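Local coordinates for protein putative branched-chain amino acid aminotransferase IlvE (Streptococcus mutans, PDB 4DQN) that probably transfers the amino group of leucine, isoleucine or valine to 2-oxoglutarate, using pyridoxal 5'-phosphate as cofactor, at residues 251-263 against 325-339. Residues are numbered along the deposited sequence; the frame is centred on the assembly and turned at random.
Sequences VTKYSLLYLAEHR and LTGIQFGDVKAPEGW
L325 pushes its forked end into helix 251-262 as a knob among T252, S255, L256 and L259. A chi1 of 175° swings CG away from the backbone N and toward the helix, where the two methyls part: CD2 lies 3.8 Å from T252 CG2 and also touches L256 CD2, while CD1 faces S255 CB and L259 CD1. One turn further along helix 316-329, I328 meets L259 tip to tip, L259 CD2 standing 3.6 Å from I328 CD1. In this class-IV aminotransferase the contact packs helix 251-262, whose far side rests on strands 238-241 and 267-270 of the mixed sheet, against the end of helix 316-329 and the chain leading to strand 340-342 of the antiparallel sheet. There W339 sets CZ2 over one face of the Y258 ring, toward its rim, W339 CZ2 3.5 Å from Y258 CG and the ring planes inclined at 57°; H262 CD2 sits over the centre of the opposite face. P336 sits over a face of the W339 indole and brings its CG within 3.6 Å of Y258 CE1. A water links Y258 OH to the carbonyl of E337. R263, bent at chi2 and chi3, lays its guanidinium over L259 CD2; its NE forms a salt bridge with E324, while the very short, bent approach of NH2 to K334 O leaves that bond doubtful.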
loop_
_atom_site.group_PDB
_atom_site.type_symbol
_atom_site.label_atom_id
_atom_site.label_comp_id
_atom_site.label_asym_id
_atom_site.label_seq_id
_atom_site.Cartn_x
_atom_site.Cartn_y
_atom_site.Cartn_z
ATOM N N VAL A 251 -18.226 8.276 5.156
ATOM C CA VAL A 251 -19.280 8.579 6.129
ATOM C C VAL A 251 -20.101 9.763 5.615
ATOM O O VAL A 251 -21.323 9.829 5.780
ATOM C CB VAL A 251 -18.668 8.897 7.503
ATOM C CG1 VAL A 251 -19.755 9.100 8.547
ATOM C CG2 VAL A 251 -17.747 7.768 7.940
ATOM N N THR A 252 -19.417 10.691 4.960
ATOM C CA THR A 252 -20.070 11.870 4.401
ATOM C C THR A 252 -21.101 11.479 3.336
ATOM O O THR A 252 -22.214 12.009 3.322
ATOM C CB THR A 252 -19.027 12.847 3.830
ATOM O OG1 THR A 252 -18.010 13.061 4.819
ATOM C CG2 THR A 252 -19.664 14.194 3.500
ATOM N N LYS A 253 -20.748 10.526 2.474
ATOM C CA LYS A 253 -21.681 10.048 1.449
ATOM C C LYS A 253 -22.945 9.429 2.031
ATOM O O LYS A 253 -24.053 9.726 1.576
ATOM C CB LYS A 253 -21.008 9.032 0.517
ATOM C CG LYS A 253 -22.037 8.197 -0.237
ATOM C CD LYS A 253 -21.419 7.138 -1.126
ATOM C CE LYS A 253 -21.045 5.883 -0.362
ATOM N NZ LYS A 253 -20.426 4.897 -1.307
ATOM N N TYR A 254 -22.791 8.569 3.034
ATOM C CA TYR A 254 -23.959 7.949 3.646
ATOM C C TYR A 254 -24.822 8.997 4.322
ATOM O O TYR A 254 -26.053 8.944 4.239
ATOM C CB TYR A 254 -23.541 6.860 4.639
ATOM C CG TYR A 254 -23.049 5.620 3.939
ATOM C CD1 TYR A 254 -23.689 5.160 2.794
ATOM C CD2 TYR A 254 -21.930 4.934 4.393
ATOM C CE1 TYR A 254 -23.251 4.041 2.131
ATOM C CE2 TYR A 254 -21.476 3.803 3.731
ATOM C CZ TYR A 254 -22.144 3.366 2.597
ATOM O OH TYR A 254 -21.713 2.248 1.918
ATOM N N SER A 255 -24.172 9.951 4.982
ATOM C CA SER A 255 -24.877 11.061 5.628
ATOM C C SER A 255 -25.669 11.910 4.626
ATOM O O SER A 255 -26.807 12.306 4.903
ATOM C CB SER A 255 -23.874 11.928 6.390
ATOM O OG SER A 255 -23.234 11.156 7.396
ATOM N N LEU A 256 -25.068 12.182 3.467
ATOM C CA LEU A 256 -25.713 12.974 2.420
ATOM C C LEU A 256 -26.881 12.215 1.801
ATOM O O LEU A 256 -27.946 12.794 1.556
ATOM C CB LEU A 256 -24.702 13.385 1.340
ATOM C CG LEU A 256 -23.750 14.508 1.779
ATOM C CD1 LEU A 256 -22.742 14.856 0.706
ATOM C CD2 LEU A 256 -24.547 15.759 2.186
ATOM N N LEU A 257 -26.674 10.925 1.557
ATOM C CA LEU A 257 -27.741 10.020 1.126
ATOM C C LEU A 257 -28.934 10.129 2.066
ATOM O O LEU A 257 -30.093 10.251 1.638
ATOM C CB LEU A 257 -27.222 8.588 1.190
ATOM C CG LEU A 257 -27.116 7.680 -0.040
ATOM C CD1 LEU A 257 -27.354 8.404 -1.345
ATOM C CD2 LEU A 257 -25.764 6.977 -0.042
ATOM N N TYR A 258 -28.630 10.054 3.357
ATOM C CA TYR A 258 -29.634 10.086 4.406
ATOM C C TYR A 258 -30.363 11.424 4.412
ATOM O O TYR A 258 -31.591 11.461 4.381
ATOM C CB TYR A 258 -28.963 9.833 5.755
ATOM C CG TYR A 258 -29.910 9.682 6.918
ATOM C CD1 TYR A 258 -30.503 10.791 7.514
ATOM C CD2 TYR A 258 -30.190 8.434 7.441
ATOM C CE1 TYR A 258 -31.365 10.649 8.582
ATOM C CE2 TYR A 258 -31.053 8.283 8.509
ATOM C CZ TYR A 258 -31.630 9.393 9.079
ATOM O OH TYR A 258 -32.479 9.241 10.155
ATOM N N LEU A 259 -29.614 12.524 4.445
ATOM C CA LEU A 259 -30.233 13.850 4.541
ATOM C C LEU A 259 -31.023 14.200 3.284
ATOM O O LEU A 259 -32.120 14.747 3.376
ATOM C CB LEU A 259 -29.192 14.930 4.843
ATOM C CG LEU A 259 -28.441 14.741 6.164
ATOM C CD1 LEU A 259 -27.364 15.797 6.342
ATOM C CD2 LEU A 259 -29.425 14.762 7.340
ATOM N N ALA A 260 -30.481 13.873 2.115
ATOM C CA ALA A 260 -31.195 14.106 0.858
ATOM C C ALA A 260 -32.609 13.520 0.901
ATOM O O ALA A 260 -33.584 14.177 0.512
ATOM C CB ALA A 260 -30.410 13.529 -0.320
ATOM N N GLU A 261 -32.718 12.284 1.377
ATOM C CA GLU A 261 -34.017 11.627 1.490
ATOM C C GLU A 261 -34.850 12.207 2.628
ATOM O O GLU A 261 -35.965 12.690 2.409
ATOM C CB GLU A 261 -33.854 10.111 1.694
ATOM C CG GLU A 261 -35.193 9.351 1.804
ATOM C CD GLU A 261 -35.026 7.851 1.981
ATOM O OE1 GLU A 261 -33.899 7.337 1.788
ATOM O OE2 GLU A 261 -36.024 7.177 2.313
ATOM N N HIS A 262 -34.313 12.162 3.846
ATOM C CA HIS A 262 -35.140 12.405 5.035
ATOM C C HIS A 262 -35.364 13.880 5.373
ATOM O O HIS A 262 -36.236 14.212 6.183
ATOM C CB HIS A 262 -34.586 11.626 6.237
ATOM C CG HIS A 262 -34.586 10.141 6.034
ATOM N ND1 HIS A 262 -35.747 9.415 5.878
ATOM C CD2 HIS A 262 -33.569 9.248 5.937
ATOM C CE1 HIS A 262 -35.447 8.138 5.703
ATOM N NE2 HIS A 262 -34.133 8.012 5.734
ATOM N N ARG A 263 -34.583 14.767 4.764
ATOM C CA ARG A 263 -34.756 16.200 4.988
ATOM C C ARG A 263 -35.300 16.877 3.739
ATOM O O ARG A 263 -36.058 17.852 3.822
ATOM C CB ARG A 263 -33.424 16.855 5.373
ATOM C CG ARG A 263 -32.799 16.329 6.652
ATOM C CD ARG A 263 -33.652 16.714 7.829
ATOM N NE ARG A 263 -32.843 16.994 9.014
ATOM C CZ ARG A 263 -32.557 16.063 9.900
ATOM N NH1 ARG A 263 -33.031 14.861 9.690
ATOM N NH2 ARG A 263 -31.842 16.312 10.979
ATOM N N LEU A 325 -25.933 19.589 6.295
ATOM C CA LEU A 325 -24.953 18.672 6.887
ATOM C C LEU A 325 -24.048 19.375 7.896
ATOM O O LEU A 325 -23.885 18.895 9.020
ATOM C CB LEU A 325 -24.100 17.997 5.807
ATOM C CG LEU A 325 -22.962 17.095 6.306
ATOM C CD1 LEU A 325 -23.516 15.895 7.060
ATOM C CD2 LEU A 325 -22.061 16.642 5.143
ATOM N N THR A 326 -23.467 20.509 7.502
ATOM C CA THR A 326 -22.586 21.251 8.401
ATOM C C THR A 326 -23.369 21.810 9.597
ATOM O O THR A 326 -22.858 21.844 10.721
ATOM C CB THR A 326 -21.811 22.383 7.680
ATOM O OG1 THR A 326 -22.731 23.287 7.054
ATOM C CG2 THR A 326 -20.885 21.810 6.624
ATOM N N GLY A 327 -24.616 22.218 9.372
ATOM C CA GLY A 327 -25.450 22.676 10.477
ATOM C C GLY A 327 -25.588 21.605 11.547
ATOM O O GLY A 327 -25.482 21.872 12.748
ATOM N N ILE A 328 -25.816 20.378 11.104
ATOM C CA ILE A 328 -25.940 19.252 12.012
ATOM C C ILE A 328 -24.625 18.989 12.734
ATOM O O ILE A 328 -24.604 18.786 13.952
ATOM C CB ILE A 328 -26.371 17.990 11.248
ATOM C CG1 ILE A 328 -27.832 18.126 10.816
ATOM C CG2 ILE A 328 -26.196 16.731 12.112
ATOM C CD1 ILE A 328 -28.220 17.165 9.710
ATOM N N GLN A 329 -23.530 19.000 11.981
ATOM C CA GLN A 329 -22.214 18.730 12.552
ATOM C C GLN A 329 -21.841 19.755 13.621
ATOM O O GLN A 329 -21.354 19.395 14.694
ATOM C CB GLN A 329 -21.171 18.678 11.437
ATOM C CG GLN A 329 -21.350 17.474 10.497
ATOM C CD GLN A 329 -20.544 17.583 9.219
ATOM O OE1 GLN A 329 -20.292 18.682 8.726
ATOM N NE2 GLN A 329 -20.133 16.434 8.667
ATOM N N PHE A 330 -22.086 21.030 13.339
ATOM C CA PHE A 330 -21.738 22.087 14.289
ATOM C C PHE A 330 -22.832 22.353 15.320
ATOM O O PHE A 330 -22.676 23.235 16.170
ATOM C CB PHE A 330 -21.399 23.389 13.563
ATOM C CG PHE A 330 -20.065 23.373 12.874
ATOM C CD1 PHE A 330 -18.918 23.788 13.539
ATOM C CD2 PHE A 330 -19.963 22.976 11.552
ATOM C CE1 PHE A 330 -17.685 23.788 12.896
ATOM C CE2 PHE A 330 -18.737 22.976 10.901
ATOM C CZ PHE A 330 -17.597 23.377 11.576
ATOM N N GLY A 331 -23.928 21.602 15.243
ATOM C CA GLY A 331 -24.948 21.625 16.280
ATOM C C GLY A 331 -26.036 22.671 16.097
ATOM O O GLY A 331 -26.852 22.860 16.987
ATOM N N ASP A 332 -26.042 23.356 14.956
ATOM C CA ASP A 332 -27.018 24.415 14.701
ATOM C C ASP A 332 -28.311 23.888 14.088
ATOM O O ASP A 332 -29.289 24.629 13.988
ATOM C CB ASP A 332 -26.435 25.478 13.765
ATOM C CG ASP A 332 -25.274 26.231 14.382
ATOM O OD1 ASP A 332 -25.293 26.485 15.606
ATOM O OD2 ASP A 332 -24.337 26.570 13.633
ATOM N N VAL A 333 -28.306 22.623 13.661
ATOM C CA VAL A 333 -29.488 21.988 13.065
ATOM C C VAL A 333 -29.774 20.672 13.793
ATOM O O VAL A 333 -28.838 19.945 14.122
ATOM C CB VAL A 333 -29.284 21.733 11.538
ATOM C CG1 VAL A 333 -30.438 20.936 10.948
ATOM C CG2 VAL A 333 -29.141 23.046 10.789
ATOM N N LYS A 334 -31.047 20.362 14.068
ATOM C CA LYS A 334 -31.378 19.115 14.777
ATOM C C LYS A 334 -30.833 17.894 14.039
ATOM O O LYS A 334 -31.005 17.765 12.819
ATOM C CB LYS A 334 -32.887 18.938 14.945
ATOM C CG LYS A 334 -33.252 17.875 15.988
ATOM C CD LYS A 334 -34.641 17.290 15.738
ATOM C CE LYS A 334 -35.287 16.772 17.012
ATOM N NZ LYS A 334 -34.383 16.004 17.907
ATOM N N ALA A 335 -30.199 16.991 14.783
ATOM C CA ALA A 335 -29.523 15.838 14.179
ATOM C C ALA A 335 -30.436 14.648 14.035
ATOM O O ALA A 335 -31.396 14.503 14.797
ATOM C CB ALA A 335 -28.334 15.438 15.026
ATOM N N PRO A 336 -30.131 13.762 13.073
ATOM C CA PRO A 336 -30.822 12.473 13.114
ATOM C C PRO A 336 -30.452 11.756 14.407
ATOM O O PRO A 336 -29.406 12.065 14.994
ATOM C CB PRO A 336 -30.236 11.721 11.906
ATOM C CG PRO A 336 -29.806 12.809 10.957
ATOM C CD PRO A 336 -29.299 13.916 11.861
ATOM N N GLU A 337 -31.295 10.826 14.849
ATOM C CA GLU A 337 -31.010 10.029 16.040
ATOM C C GLU A 337 -29.681 9.275 15.925
ATOM O O GLU A 337 -29.395 8.670 14.893
ATOM C CB GLU A 337 -32.139 9.022 16.260
ATOM C CG GLU A 337 -32.228 8.477 17.669
ATOM C CD GLU A 337 -32.823 9.484 18.636
ATOM O OE1 GLU A 337 -33.087 10.640 18.218
ATOM O OE2 GLU A 337 -33.031 9.118 19.815
ATOM N N GLY A 338 -28.869 9.335 16.978
ATOM C CA GLY A 338 -27.649 8.544 17.058
ATOM C C GLY A 338 -26.418 9.095 16.357
ATOM O O GLY A 338 -25.361 8.474 16.409
ATOM N N TRP A 339 -26.539 10.243 15.692
ATOM C CA TRP A 339 -25.415 10.803 14.935
ATOM C C TRP A 339 -24.408 11.583 15.768
ATOM O O TRP A 339 -23.203 11.538 15.505
ATOM C CB TRP A 339 -25.909 11.718 13.811
ATOM C CG TRP A 339 -26.424 10.996 12.606
ATOM C CD1 TRP A 339 -26.891 9.713 12.547
ATOM C CD2 TRP A 339 -26.537 11.528 11.284
ATOM N NE1 TRP A 339 -27.292 9.417 11.263
ATOM C CE2 TRP A 339 -27.085 10.515 10.470
ATOM C CE3 TRP A 339 -26.232 12.768 10.710
ATOM C CZ2 TRP A 339 -27.328 10.704 9.098
ATOM C CZ3 TRP A 339 -26.480 12.957 9.353
ATOM C CH2 TRP A 339 -27.025 11.927 8.564
HETATM O O HOH W 1 -31.015 7.562 12.366
#